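Beta-glucosidase (Chaetomella raphigera, PDB 6JXG) probably hydrolyses terminal, non-reducing beta-D-glucosyl residues of its substrates, releasing beta-D-glucose, as a secreted glycoside hydrolase family 3 enzyme of cellulose degradation. Local coordinates at residues 169-174 with 200-205; 156-161 with 181-186; 114-119 with 549-554; 209-214 with 234-239. All coordinates share one frame; numbering follows the deposited sequence.

Interaction 1: 169-174 with 200-205. With NAG (2-acetamido-2-deoxy-beta-D-glucopyranose), chain D.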
loop_
_atom_site.group_PDB
_atom_site.type_symbol
_atom_site.label_atom_id
_atom_site.label_comp_id
_atom_site.label_asym_id
_atom_site.label_seq_id
_atom_site.Cartn_x
_atom_site.Cartn_y
_atom_site.Cartn_z
ATOM N N MET A 169 -19.936 11.196 -0.177
ATOM C CA MET A 169 -20.353 10.335 -1.255
ATOM C C MET A 169 -20.579 8.896 -0.794
ATOM O O MET A 169 -20.038 8.435 0.221
ATOM C CB MET A 169 -19.227 10.282 -2.267
ATOM C CG MET A 169 -18.021 9.626 -1.592
ATOM S SD MET A 169 -17.719 7.998 -2.194
ATOM C CE MET A 169 -16.870 9.163 -3.384
ATOM N N SER A 170 -21.353 8.152 -1.575
ATOM C CA SER A 170 -21.537 6.714 -1.335
ATOM C C SER A 170 -20.842 5.882 -2.473
ATOM O O SER A 170 -20.897 6.205 -3.679
ATOM C CB SER A 170 -23.013 6.395 -1.237
ATOM O OG SER A 170 -23.195 5.005 -1.003
ATOM N N SER A 171 -20.182 4.815 -2.045
ATOM C CA SER A 171 -19.719 3.750 -2.869
ATOM C C SER A 171 -20.718 2.613 -2.696
ATOM O O SER A 171 -20.918 2.111 -1.577
ATOM C CB SER A 171 -18.343 3.297 -2.392
ATOM O OG SER A 171 -17.389 4.343 -2.628
ATOM N N ASN A 172 -21.269 2.170 -3.827
ATOM C CA ASN A 172 -22.267 1.152 -3.866
ATOM C C ASN A 172 -21.702 0.036 -4.760
ATOM O O ASN A 172 -21.594 0.162 -5.983
ATOM C CB ASN A 172 -23.578 1.685 -4.409
ATOM C CG ASN A 172 -24.011 2.955 -3.769
ATOM O OD1 ASN A 172 -23.794 3.167 -2.574
ATOM N ND2 ASN A 172 -24.625 3.856 -4.576
ATOM N N ILE A 173 -21.309 -1.049 -4.118
ATOM C CA ILE A 173 -20.514 -2.079 -4.763
ATOM C C ILE A 173 -21.296 -3.374 -4.753
ATOM O O ILE A 173 -21.817 -3.810 -3.715
ATOM C CB ILE A 173 -19.168 -2.270 -4.091
ATOM C CG1 ILE A 173 -18.502 -0.906 -3.769
ATOM C CG2 ILE A 173 -18.313 -3.180 -4.938
ATOM C CD1 ILE A 173 -17.135 -1.047 -3.115
ATOM N N ASP A 174 -21.350 -4.024 -5.913
ATOM C CA ASP A 174 -22.161 -5.231 -6.020
ATOM C C ASP A 174 -21.472 -6.364 -5.278
ATOM O O ASP A 174 -20.235 -6.331 -5.082
ATOM C CB ASP A 174 -22.378 -5.578 -7.510
ATOM C CG ASP A 174 -21.112 -6.077 -8.198
ATOM O OD1 ASP A 174 -20.380 -5.293 -8.866
ATOM O OD2 ASP A 174 -20.822 -7.294 -8.067
ATOM N N SER A 200 -14.159 3.644 7.227
ATOM C CA SER A 200 -13.857 4.777 6.357
ATOM C C SER A 200 -14.762 5.964 6.480
ATOM O O SER A 200 -15.812 5.880 7.032
ATOM C CB SER A 200 -13.787 4.313 4.899
ATOM O OG SER A 200 -15.051 3.823 4.511
ATOM N N TYR A 201 -14.384 7.100 5.854
ATOM C CA TYR A 201 -15.240 8.281 5.867
ATOM C C TYR A 201 -16.499 8.218 4.948
ATOM O O TYR A 201 -17.463 8.952 5.191
ATOM C CB TYR A 201 -14.466 9.498 5.394
ATOM C CG TYR A 201 -13.519 10.064 6.389
ATOM C CD1 TYR A 201 -14.013 10.585 7.581
ATOM C CD2 TYR A 201 -12.154 10.114 6.138
ATOM C CE1 TYR A 201 -13.154 11.174 8.510
ATOM C CE2 TYR A 201 -11.278 10.699 7.054
ATOM C CZ TYR A 201 -11.760 11.226 8.235
ATOM O OH TYR A 201 -10.957 11.808 9.188
ATOM N N ASN A 202 -16.479 7.367 3.913
ATOM C CA ASN A 202 -17.488 7.453 2.893
ATOM C C ASN A 202 -18.702 6.654 3.315
ATOM O O ASN A 202 -18.628 5.839 4.229
ATOM C CB ASN A 202 -16.944 6.914 1.557
ATOM C CG ASN A 202 -16.344 5.494 1.739
ATOM O OD1 ASN A 202 -15.262 5.326 2.298
ATOM N ND2 ASN A 202 -17.102 4.487 1.356
ATOM N N LYS A 203 -19.837 6.882 2.637
ATOM C CA LYS A 203 -20.961 5.981 2.792
ATOM C C LYS A 203 -20.665 4.740 1.961
ATOM O O LYS A 203 -20.014 4.825 0.912
ATOM C CB LYS A 203 -22.314 6.610 2.361
ATOM C CG LYS A 203 -22.556 7.914 3.026
ATOM C CD LYS A 203 -23.817 8.600 2.593
ATOM C CE LYS A 203 -24.023 9.836 3.451
ATOM N NZ LYS A 203 -25.138 10.563 2.846
ATOM N N PHE A 204 -21.136 3.619 2.441
ATOM C CA PHE A 204 -21.222 2.391 1.663
ATOM C C PHE A 204 -22.714 1.984 1.533
ATOM O O PHE A 204 -23.385 1.791 2.523
ATOM C CB PHE A 204 -20.439 1.238 2.340
ATOM C CG PHE A 204 -20.414 -0.001 1.517
ATOM C CD1 PHE A 204 -21.429 -0.924 1.611
ATOM C CD2 PHE A 204 -19.409 -0.205 0.601
ATOM C CE1 PHE A 204 -21.439 -2.045 0.818
ATOM C CE2 PHE A 204 -19.433 -1.311 -0.226
ATOM C CZ PHE A 204 -20.443 -2.213 -0.115
ATOM N N ASN A 205 -23.199 1.784 0.316
ATOM C CA ASN A 205 -24.617 1.443 0.097
ATOM C C ASN A 205 -25.493 2.399 0.865
ATOM O O ASN A 205 -26.527 2.001 1.422
ATOM C CB ASN A 205 -24.924 -0.010 0.447
ATOM C CG ASN A 205 -24.578 -0.973 -0.699
ATOM O OD1 ASN A 205 -23.919 -0.609 -1.676
ATOM N ND2 ASN A 205 -24.969 -2.193 -0.539
HETATM C C1 NAG D . -24.774 -3.221 -1.504
HETATM C C2 NAG D . -24.861 -4.558 -0.765
HETATM C C3 NAG D . -24.965 -5.616 -1.842
HETATM C C4 NAG D . -26.207 -5.309 -2.636
HETATM C C5 NAG D . -25.738 -4.112 -3.445
HETATM C C6 NAG D . -26.667 -3.882 -4.616
HETATM C C7 NAG D . -23.824 -4.883 1.512
HETATM C C8 NAG D . -24.910 -4.238 2.277
HETATM N N2 NAG D . -23.802 -4.972 0.155
HETATM O O3 NAG D . -25.096 -6.860 -1.233
HETATM O O4 NAG D . -26.612 -6.435 -3.314
HETATM O O5 NAG D . -25.843 -3.093 -2.433
HETATM O O6 NAG D . -27.863 -3.533 -3.952
HETATM O O7 NAG D . -22.866 -5.265 2.209
#
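Met169 O and Lys203 N begin a run of three backbone hydrogen bonds between 169-174 and 200-205, which continues from Ser171 N to Lys203 O (3.0 Å) and closes with Asn205 N to Ser171 O. Packing is tight around Ser171 and Phe204. With its CG anti to the backbone N (chi1 -175°), Phe204 turns one ring face to Ser171 O, which lies 3.5 Å from CD2, while Ile173 CG1 approaches CE2 obliquely at 3.7 Å. Asn202 adds to this dense part: its CB lies 4.0 Å from Met169 SD, its OD1 accepts from Ser200 OG, and its ND2 donates to Lys203 O at 3.0 Å and to Ile158 O. Ser171 N and Asn202 ND2 grip one carbonyl oxygen from opposite faces of its plane. With an alanine in place of Asn202, Lys203 O and Ile158 O would probably each lose a donor and Ser200 OG this acceptor. The pairing is parallel, the first two strands of a small three-stranded mixed sheet whose segments follow barrel strands 151-157 and 196-199. On the other face the CB atoms of Ser170 and Lys203 meet at 3.7 Å, but the lysine chain leads away, extended and partly exposed. The Asn172 and Asn205 end is partly open too: Asn205 ND2 carries an N-linked NAG, whose C7 lies in plane at the Phe204 edge, 3.8 Å from CE1.

Interaction 2: 156-161 with 181-186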
loop_
_atom_site.group_PDB
_atom_site.type_symbol
_atom_site.label_atom_id
_atom_site.label_comp_id
_atom_site.label_asym_id
_atom_site.label_seq_id
_atom_site.Cartn_x
_atom_site.Cartn_y
_atom_site.Cartn_z
ATOM N N HIS A 156 -8.629 1.574 4.815
ATOM C CA HIS A 156 -9.809 2.147 5.416
ATOM C C HIS A 156 -10.968 1.322 4.845
ATOM O O HIS A 156 -11.115 1.179 3.607
ATOM C CB HIS A 156 -9.983 3.605 4.973
ATOM C CG HIS A 156 -8.745 4.432 5.111
ATOM N ND1 HIS A 156 -7.731 4.416 4.173
ATOM C CD2 HIS A 156 -8.335 5.262 6.097
ATOM C CE1 HIS A 156 -6.770 5.240 4.563
ATOM N NE2 HIS A 156 -7.130 5.784 5.709
ATOM N N PHE A 157 -11.698 0.670 5.734
ATOM C CA PHE A 157 -12.760 -0.226 5.361
ATOM C C PHE A 157 -14.087 0.582 5.151
ATOM O O PHE A 157 -14.663 1.050 6.126
ATOM C CB PHE A 157 -12.996 -1.259 6.488
ATOM C CG PHE A 157 -14.038 -2.317 6.124
ATOM C CD1 PHE A 157 -13.667 -3.397 5.382
ATOM C CD2 PHE A 157 -15.409 -2.172 6.503
ATOM C CE1 PHE A 157 -14.612 -4.405 5.025
ATOM C CE2 PHE A 157 -16.351 -3.151 6.154
ATOM C CZ PHE A 157 -15.934 -4.256 5.390
ATOM N N ILE A 158 -14.599 0.754 3.933
ATOM C CA ILE A 158 -14.127 0.212 2.693
ATOM C C ILE A 158 -14.774 1.099 1.576
ATOM O O ILE A 158 -15.768 1.805 1.821
ATOM C CB ILE A 158 -14.570 -1.304 2.560
ATOM C CG1 ILE A 158 -13.799 -1.997 1.430
ATOM C CG2 ILE A 158 -16.096 -1.399 2.417
ATOM C CD1 ILE A 158 -13.792 -3.524 1.452
ATOM N N GLY A 159 -14.285 0.981 0.343
ATOM C CA GLY A 159 -14.804 1.772 -0.777
ATOM C C GLY A 159 -14.422 3.228 -0.791
ATOM O O GLY A 159 -15.066 4.016 -1.486
ATOM N N ASN A 160 -13.361 3.618 -0.062
ATOM C CA ASN A 160 -12.856 5.026 -0.096
ATOM C C ASN A 160 -11.815 5.121 -1.198
ATOM O O ASN A 160 -10.618 5.205 -0.971
ATOM C CB ASN A 160 -12.320 5.362 1.269
ATOM C CG ASN A 160 -11.710 6.730 1.375
ATOM O OD1 ASN A 160 -12.065 7.670 0.612
ATOM N ND2 ASN A 160 -10.836 6.872 2.338
ATOM N N GLU A 161 -12.302 5.028 -2.427
ATOM C CA GLU A 161 -11.451 4.929 -3.621
ATOM C C GLU A 161 -11.150 6.307 -4.229
ATOM O O GLU A 161 -10.518 6.365 -5.261
ATOM C CB GLU A 161 -12.056 3.932 -4.613
ATOM C CG GLU A 161 -12.082 2.495 -4.058
ATOM C CD GLU A 161 -10.675 1.866 -4.015
ATOM O OE1 GLU A 161 -9.827 2.308 -4.867
ATOM O OE2 GLU A 161 -10.444 0.932 -3.142
ATOM N N LEU A 181 -12.619 -8.344 -5.126
ATOM C CA LEU A 181 -11.730 -7.256 -5.414
ATOM C C LEU A 181 -11.446 -6.468 -4.110
ATOM O O LEU A 181 -10.391 -6.663 -3.521
ATOM C CB LEU A 181 -12.312 -6.428 -6.529
ATOM C CG LEU A 181 -11.437 -5.421 -7.121
ATOM C CD1 LEU A 181 -10.133 -6.152 -7.545
ATOM C CD2 LEU A 181 -12.155 -4.760 -8.273
ATOM N N TYR A 182 -12.392 -5.668 -3.630
ATOM C CA TYR A 182 -12.124 -4.725 -2.549
ATOM C C TYR A 182 -11.960 -5.374 -1.154
ATOM O O TYR A 182 -11.115 -4.996 -0.381
ATOM C CB TYR A 182 -13.210 -3.579 -2.531
ATOM C CG TYR A 182 -13.215 -2.849 -3.850
ATOM C CD1 TYR A 182 -12.200 -1.972 -4.151
ATOM C CD2 TYR A 182 -14.098 -3.235 -4.886
ATOM C CE1 TYR A 182 -12.146 -1.336 -5.398
ATOM C CE2 TYR A 182 -14.008 -2.653 -6.135
ATOM C CZ TYR A 182 -13.035 -1.692 -6.405
ATOM O OH TYR A 182 -12.879 -1.075 -7.682
ATOM N N LEU A 183 -12.765 -6.354 -0.853
ATOM C CA LEU A 183 -12.632 -7.122 0.414
ATOM C C LEU A 183 -11.393 -8.008 0.536
ATOM O O LEU A 183 -10.864 -8.237 1.645
ATOM C CB LEU A 183 -13.911 -7.947 0.640
ATOM C CG LEU A 183 -14.031 -8.553 2.054
ATOM C CD1 LEU A 183 -14.160 -7.442 3.073
ATOM C CD2 LEU A 183 -15.214 -9.534 2.081
ATOM N N TRP A 184 -10.924 -8.493 -0.612
ATOM C CA TRP A 184 -9.938 -9.530 -0.643
ATOM C C TRP A 184 -8.652 -9.207 0.217
ATOM O O TRP A 184 -8.230 -9.979 1.072
ATOM C CB TRP A 184 -9.649 -9.844 -2.065
ATOM C CG TRP A 184 -8.602 -10.882 -2.290
ATOM C CD1 TRP A 184 -7.274 -10.831 -1.985
ATOM C CD2 TRP A 184 -8.815 -12.172 -2.935
ATOM N NE1 TRP A 184 -6.647 -12.006 -2.381
ATOM C CE2 TRP A 184 -7.583 -12.851 -2.936
ATOM C CE3 TRP A 184 -9.924 -12.773 -3.523
ATOM C CZ2 TRP A 184 -7.424 -14.108 -3.508
ATOM C CZ3 TRP A 184 -9.789 -14.069 -4.074
ATOM C CH2 TRP A 184 -8.540 -14.699 -4.095
ATOM N N PRO A 185 -8.109 -7.986 0.087
ATOM C CA PRO A 185 -6.962 -7.696 0.964
ATOM C C PRO A 185 -7.318 -7.560 2.414
ATOM O O PRO A 185 -6.464 -7.846 3.258
ATOM C CB PRO A 185 -6.420 -6.388 0.472
ATOM C CG PRO A 185 -7.301 -5.972 -0.644
ATOM C CD PRO A 185 -8.318 -6.996 -0.967
ATOM N N PHE A 186 -8.542 -7.126 2.728
ATOM C CA PHE A 186 -8.944 -7.127 4.126
ATOM C C PHE A 186 -9.088 -8.535 4.674
ATOM O O PHE A 186 -8.703 -8.828 5.826
ATOM C CB PHE A 186 -10.224 -6.332 4.359
ATOM C CG PHE A 186 -10.019 -4.854 4.327
ATOM C CD1 PHE A 186 -9.550 -4.179 5.448
ATOM C CD2 PHE A 186 -10.274 -4.137 3.158
ATOM C CE1 PHE A 186 -9.379 -2.821 5.457
ATOM C CE2 PHE A 186 -10.116 -2.761 3.157
ATOM C CZ PHE A 186 -9.695 -2.079 4.342
#
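Phe157 and Phe186 form the aromatic part of this contact, a T-shaped pair with planes at 89° and centroids 5.4 Å apart. The edge of Phe157 supplies the contact, its CD1 standing over the centre of the Phe186 face. Placing CG anti to the backbone N (chi1 -176°) brings the Phe157 ring there, and Leu183 CD1 meets its rim in plane, 3.6 Å from CE1. Apolar contacts centre on Ile158, which follows a cis peptide: its CD1 lies 4.0 Å from Tyr182 CB, resting on the backbone there, and equally close to Phe186 CD2 as the two side chains run antiparallel alongside one another. An alanine in place of Phe186 would probably leave the Phe157 edge without its facing ring and a gap beside Ile158 CD1. The polar element is Glu161, whose OE2 lies at the edge of the Tyr182 ring, 3.5 Å from CD1; the same carboxylate accepts from the backbone N atoms of Ile114, Gly115 and Lys116. These residues join the end of barrel strand 151-157 to helices 175-182 and 184-191, within the beta-alpha-beta crossover to parallel strand 196-199, and helix 214-222 packs against Phe157 and Leu183.

Interaction 3: 114-119 with 549-554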
loop_
_atom_site.group_PDB
_atom_site.type_symbol
_atom_site.label_atom_id
_atom_site.label_comp_id
_atom_site.label_asym_id
_atom_site.label_seq_id
_atom_site.Cartn_x
_atom_site.Cartn_y
_atom_site.Cartn_z
ATOM N N ILE A 114 -7.621 0.465 -2.842
ATOM C CA ILE A 114 -6.712 -0.370 -3.632
ATOM C C ILE A 114 -6.138 0.465 -4.785
ATOM O O ILE A 114 -5.033 0.190 -5.271
ATOM C CB ILE A 114 -7.355 -1.675 -4.169
ATOM C CG1 ILE A 114 -8.404 -1.412 -5.255
ATOM C CG2 ILE A 114 -7.951 -2.554 -3.047
ATOM C CD1 ILE A 114 -8.965 -2.732 -5.873
ATOM N N GLY A 115 -6.880 1.502 -5.228
ATOM C CA GLY A 115 -6.463 2.355 -6.316
ATOM C C GLY A 115 -7.107 2.040 -7.677
ATOM O O GLY A 115 -6.456 2.184 -8.670
ATOM N N LYS A 116 -8.396 1.662 -7.672
ATOM C CA LYS A 116 -9.189 1.404 -8.869
ATOM C C LYS A 116 -9.256 2.628 -9.802
ATOM O O LYS A 116 -9.412 2.456 -11.043
ATOM C CB LYS A 116 -10.625 0.962 -8.501
ATOM C CG LYS A 116 -11.724 1.769 -9.224
ATOM C CD LYS A 116 -12.882 1.888 -8.377
ATOM C CE LYS A 116 -13.710 3.114 -8.391
ATOM N NZ LYS A 116 -14.765 3.197 -9.394
ATOM N N ILE A 117 -9.132 3.817 -9.216
ATOM C CA ILE A 117 -9.122 5.107 -9.964
ATOM C C ILE A 117 -7.716 5.642 -9.973
ATOM O O ILE A 117 -7.174 6.036 -8.919
ATOM C CB ILE A 117 -10.089 6.165 -9.375
ATOM C CG1 ILE A 117 -11.514 5.625 -9.328
ATOM C CG2 ILE A 117 -9.950 7.488 -10.113
ATOM C CD1 ILE A 117 -12.443 6.410 -8.459
ATOM N N PRO A 118 -7.087 5.663 -11.154
ATOM C CA PRO A 118 -5.636 5.965 -11.169
ATOM C C PRO A 118 -5.258 7.365 -10.612
ATOM O O PRO A 118 -4.129 7.560 -10.084
ATOM C CB PRO A 118 -5.261 5.796 -12.633
ATOM C CG PRO A 118 -6.544 5.912 -13.373
ATOM C CD PRO A 118 -7.653 5.447 -12.497
ATOM N N GLU A 119 -6.193 8.299 -10.705
ATOM C CA GLU A 119 -6.000 9.643 -10.219
ATOM C C GLU A 119 -6.143 9.773 -8.702
ATOM O O GLU A 119 -5.803 10.813 -8.130
ATOM C CB GLU A 119 -7.047 10.620 -10.806
ATOM C CG GLU A 119 -6.922 10.807 -12.319
ATOM C CD GLU A 119 -7.699 9.776 -13.149
ATOM O OE1 GLU A 119 -8.224 8.775 -12.601
ATOM O OE2 GLU A 119 -7.739 9.966 -14.438
ATOM N N ASP A 549 -20.551 6.663 -6.453
ATOM C CA ASP A 549 -19.893 5.732 -7.356
ATOM C C ASP A 549 -20.608 4.383 -7.256
ATOM O O ASP A 549 -20.623 3.761 -6.214
ATOM C CB ASP A 549 -18.389 5.643 -7.035
ATOM C CG ASP A 549 -17.586 4.855 -8.091
ATOM O OD1 ASP A 549 -18.175 4.204 -8.982
ATOM O OD2 ASP A 549 -16.307 4.859 -8.022
ATOM N N ASN A 550 -21.225 3.939 -8.359
ATOM C CA ASN A 550 -21.910 2.644 -8.396
ATOM C C ASN A 550 -21.056 1.522 -8.960
ATOM O O ASN A 550 -21.500 0.402 -9.212
ATOM C CB ASN A 550 -23.251 2.762 -9.120
ATOM C CG ASN A 550 -24.218 3.635 -8.322
ATOM O OD1 ASN A 550 -24.772 3.215 -7.319
ATOM N ND2 ASN A 550 -24.405 4.836 -8.778
ATOM N N PHE A 551 -19.787 1.826 -9.103
ATOM C CA PHE A 551 -18.813 0.822 -9.447
ATOM C C PHE A 551 -19.283 -0.033 -10.663
ATOM O O PHE A 551 -19.280 -1.242 -10.597
ATOM C CB PHE A 551 -18.430 -0.056 -8.288
ATOM C CG PHE A 551 -17.564 0.636 -7.229
ATOM C CD1 PHE A 551 -18.037 1.750 -6.514
ATOM C CD2 PHE A 551 -16.311 0.187 -6.919
ATOM C CE1 PHE A 551 -17.262 2.364 -5.538
ATOM C CE2 PHE A 551 -15.557 0.800 -5.935
ATOM C CZ PHE A 551 -16.008 1.914 -5.295
ATOM N N PRO A 552 -19.710 0.610 -11.769
ATOM C CA PRO A 552 -20.289 -0.185 -12.882
ATOM C C PRO A 552 -19.247 -1.072 -13.592
ATOM O O PRO A 552 -19.572 -2.040 -14.219
ATOM C CB PRO A 552 -20.858 0.908 -13.819
ATOM C CG PRO A 552 -19.945 2.047 -13.573
ATOM C CD PRO A 552 -19.744 2.038 -12.080
ATOM N N GLU A 553 -17.976 -0.769 -13.398
ATOM C CA GLU A 553 -16.894 -1.526 -14.019
ATOM C C GLU A 553 -16.759 -2.862 -13.363
ATOM O O GLU A 553 -16.138 -3.752 -13.908
ATOM C CB GLU A 553 -15.584 -0.735 -13.925
ATOM C CG GLU A 553 -15.014 -0.471 -12.524
ATOM C CD GLU A 553 -15.618 0.705 -11.770
ATOM O OE1 GLU A 553 -16.373 1.555 -12.342
ATOM O OE2 GLU A 553 -15.372 0.791 -10.534
ATOM N N GLY A 554 -17.266 -2.962 -12.133
ATOM C CA GLY A 554 -17.312 -4.203 -11.406
ATOM C C GLY A 554 -15.913 -4.755 -11.200
ATOM O O GLY A 554 -14.980 -4.062 -10.791
#
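Lys116 reaches from its loop to meet Asp549, Phe551 and Glu553 with a single side chain. The ionic part is a network of two salt bridges sharing one ammonium group: NZ lies 2.6 Å from Asp549 OD2, using the syn lone pair of that oxygen, and 2.7 Å from Glu553 OE2, which it meets from above the carboxylate plane. Two acids around one amine would probably favour the charged lysine. The aromatic part is added by Phe551: the lysine chain, bent at chi2, chi3 and chi4 (86°), sets NZ over the ring, 4.2 Å from its centroid and only 10° off its normal, a cation-pi contact, while CE makes a CH-pi contact over the same face. Such a link joins the N-terminal and C-terminal regions of the family 3 enzyme. Local hydrogen bonds shape the receiving side. Asp549 OD1 accepts from Phe551 N at 2.9 Å in an Asx turn, and Glu553 sits in a type I turn from Phe551 to Gly554. Tyr182 meets the Phe551 ring edge-to-face.

Interaction 4: 209-214 with 234-239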
loop_
_atom_site.group_PDB
_atom_site.type_symbol
_atom_site.label_atom_id
_atom_site.label_comp_id
_atom_site.label_asym_id
_atom_site.label_seq_id
_atom_site.Cartn_x
_atom_site.Cartn_y
_atom_site.Cartn_z
ATOM N N ALA A 209 -19.748 4.245 6.581
ATOM C CA ALA A 209 -19.061 3.008 6.924
ATOM C C ALA A 209 -19.006 2.744 8.432
ATOM O O ALA A 209 -19.260 1.622 8.887
ATOM C CB ALA A 209 -17.675 3.007 6.307
ATOM N N CYS A 210 -18.760 3.780 9.234
ATOM C CA CYS A 210 -18.675 3.615 10.709
ATOM C C CYS A 210 -20.054 3.508 11.397
ATOM O O CYS A 210 -20.146 3.274 12.641
ATOM C CB CYS A 210 -17.804 4.740 11.292
ATOM S SG CYS A 210 -16.039 4.578 10.717
ATOM N N GLU A 211 -21.114 3.583 10.597
ATOM C CA GLU A 211 -22.520 3.449 11.030
ATOM C C GLU A 211 -23.214 2.310 10.375
ATOM O O GLU A 211 -24.395 2.122 10.502
ATOM C CB GLU A 211 -23.237 4.690 10.627
ATOM C CG GLU A 211 -22.675 5.990 11.156
ATOM C CD GLU A 211 -23.052 6.327 12.614
ATOM O OE1 GLU A 211 -24.214 6.051 13.081
ATOM O OE2 GLU A 211 -22.190 6.876 13.335
ATOM N N ASN A 212 -22.458 1.503 9.642
ATOM C CA ASN A 212 -22.988 0.473 8.752
ATOM C C ASN A 212 -22.826 -0.875 9.369
ATOM O O ASN A 212 -21.707 -1.319 9.690
ATOM C CB ASN A 212 -22.202 0.516 7.394
ATOM C CG ASN A 212 -22.867 -0.274 6.316
ATOM O OD1 ASN A 212 -23.239 -1.477 6.508
ATOM N ND2 ASN A 212 -23.118 0.384 5.200
ATOM N N ASN A 213 -23.941 -1.616 9.450
ATOM C CA ASN A 213 -23.919 -2.900 10.093
ATOM C C ASN A 213 -22.983 -3.904 9.426
ATOM O O ASN A 213 -22.770 -4.938 9.989
ATOM C CB ASN A 213 -25.325 -3.543 10.142
ATOM C CG ASN A 213 -26.260 -2.846 11.130
ATOM O OD1 ASN A 213 -25.917 -1.933 11.863
ATOM N ND2 ASN A 213 -27.480 -3.274 11.113
ATOM N N PHE A 214 -22.465 -3.625 8.233
ATOM C CA PHE A 214 -21.432 -4.500 7.649
ATOM C C PHE A 214 -20.157 -4.706 8.436
ATOM O O PHE A 214 -19.411 -5.664 8.210
ATOM C CB PHE A 214 -21.204 -4.198 6.188
ATOM C CG PHE A 214 -20.300 -3.048 5.839
ATOM C CD1 PHE A 214 -19.841 -2.980 4.521
ATOM C CD2 PHE A 214 -19.970 -2.030 6.706
ATOM C CE1 PHE A 214 -19.077 -1.885 4.075
ATOM C CE2 PHE A 214 -19.197 -0.950 6.269
ATOM C CZ PHE A 214 -18.725 -0.877 4.964
ATOM N N ALA A 234 -13.052 11.329 13.317
ATOM C CA ALA A 234 -14.370 11.974 13.303
ATOM C C ALA A 234 -15.284 11.379 12.217
ATOM O O ALA A 234 -16.095 12.108 11.617
ATOM C CB ALA A 234 -14.262 13.492 13.174
ATOM N N ALA A 235 -15.139 10.079 11.946
ATOM C CA ALA A 235 -15.980 9.392 10.937
ATOM C C ALA A 235 -17.212 8.795 11.638
ATOM O O ALA A 235 -18.099 8.236 10.993
ATOM C CB ALA A 235 -15.199 8.317 10.157
ATOM N N GLN A 236 -17.306 8.943 12.981
ATOM C CA GLN A 236 -18.494 8.480 13.718
ATOM C C GLN A 236 -19.559 9.603 13.567
ATOM O O GLN A 236 -19.211 10.778 13.661
ATOM C CB GLN A 236 -18.211 8.279 15.210
ATOM C CG GLN A 236 -19.392 7.963 16.094
ATOM C CD GLN A 236 -19.009 7.836 17.566
ATOM O OE1 GLN A 236 -19.370 6.861 18.246
ATOM N NE2 GLN A 236 -18.286 8.809 18.052
ATOM N N HIS A 237 -20.818 9.239 13.369
ATOM C CA HIS A 237 -21.896 10.200 13.141
ATOM C C HIS A 237 -22.941 10.192 14.212
ATOM O O HIS A 237 -23.553 11.232 14.439
ATOM C CB HIS A 237 -22.615 9.952 11.789
ATOM C CG HIS A 237 -21.709 10.210 10.654
ATOM N ND1 HIS A 237 -21.612 11.441 10.060
ATOM C CD2 HIS A 237 -20.682 9.472 10.172
ATOM C CE1 HIS A 237 -20.624 11.427 9.179
ATOM N NE2 HIS A 237 -20.036 10.246 9.245
ATOM N N THR A 238 -23.242 9.038 14.784
ATOM C CA THR A 238 -24.258 8.948 15.840
ATOM C C THR A 238 -23.791 8.116 17.014
ATOM O O THR A 238 -22.932 7.255 16.868
ATOM C CB THR A 238 -25.567 8.303 15.287
ATOM O OG1 THR A 238 -25.434 6.890 15.118
ATOM C CG2 THR A 238 -25.938 8.927 13.951
ATOM N N THR A 239 -24.395 8.332 18.168
ATOM C CA THR A 239 -24.125 7.489 19.323
ATOM C C THR A 239 -24.584 6.017 19.076
ATOM O O THR A 239 -23.823 5.026 19.206
ATOM C CB THR A 239 -24.856 8.049 20.568
ATOM O OG1 THR A 239 -24.376 9.334 20.861
ATOM C CG2 THR A 239 -24.666 7.123 21.790
HETATM O O HOH W 1 -18.173 6.656 8.533
#
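The Glu211 carboxylate offers one face to two backbone N-H groups, those of His237 (N to OE2 2.7 Å) and Thr238 (N to OE2 2.8 Å), both meeting OE2 from the same face of the carboxylate plane, tilted out of it. At its edge, the syn lone pair of OE1 receives Thr238 OG1 at a short 2.5 Å. The His237 ring stands nearly upright to the carboxylate, planes 84° apart, with Glu211 CG approaching it obliquely at 4.1 Å from CD2, and stacks with Tyr208. This is a bridge between two loops of the TIM-barrel-type domain, each leading into a helix: Thr238 is the N-cap residue of helix 239-245, and Asn212 OD1 caps Phe214 N ahead of helix 214-222. Three bonds fix the carboxylate's rotation. A bend at chi2 (-80°) folds the Glu211 chain so that its carboxylate faces the 237-238 backbone. Beside it Cys210, in disulfide with Cys199, packs SG against Ala235 CB, and one water accepts from Cys210 N and donates to Ala235 O, 2.9 Å away.

In the fold
Interactions 1, 2 and 4 lie in the N-terminal, TIM-barrel-type region, whereas interaction 3 ties that region to the C-terminal one and encloses the other three along the chain. Interactions 1 and 2 alternate in sequence, because strand 151-157, strand 170-171 and helix 175-182 follow one another; their centres are about 11 Å apart. Interaction 4 comes after both. Interactions 1 and 2 each touch all the others: Asp549 pairs by backbone with Ser170, Phe204 meets Phe214, and Glu161 OE2 reaches Ile114 N. Interactions 3 and 4, with centres about 23 Å apart, do not touch. Through interactions 1 and 2 the contacts form a connected cluster, linking strand-end loops of the barrel domain to adjacent helices and to the C-terminal region.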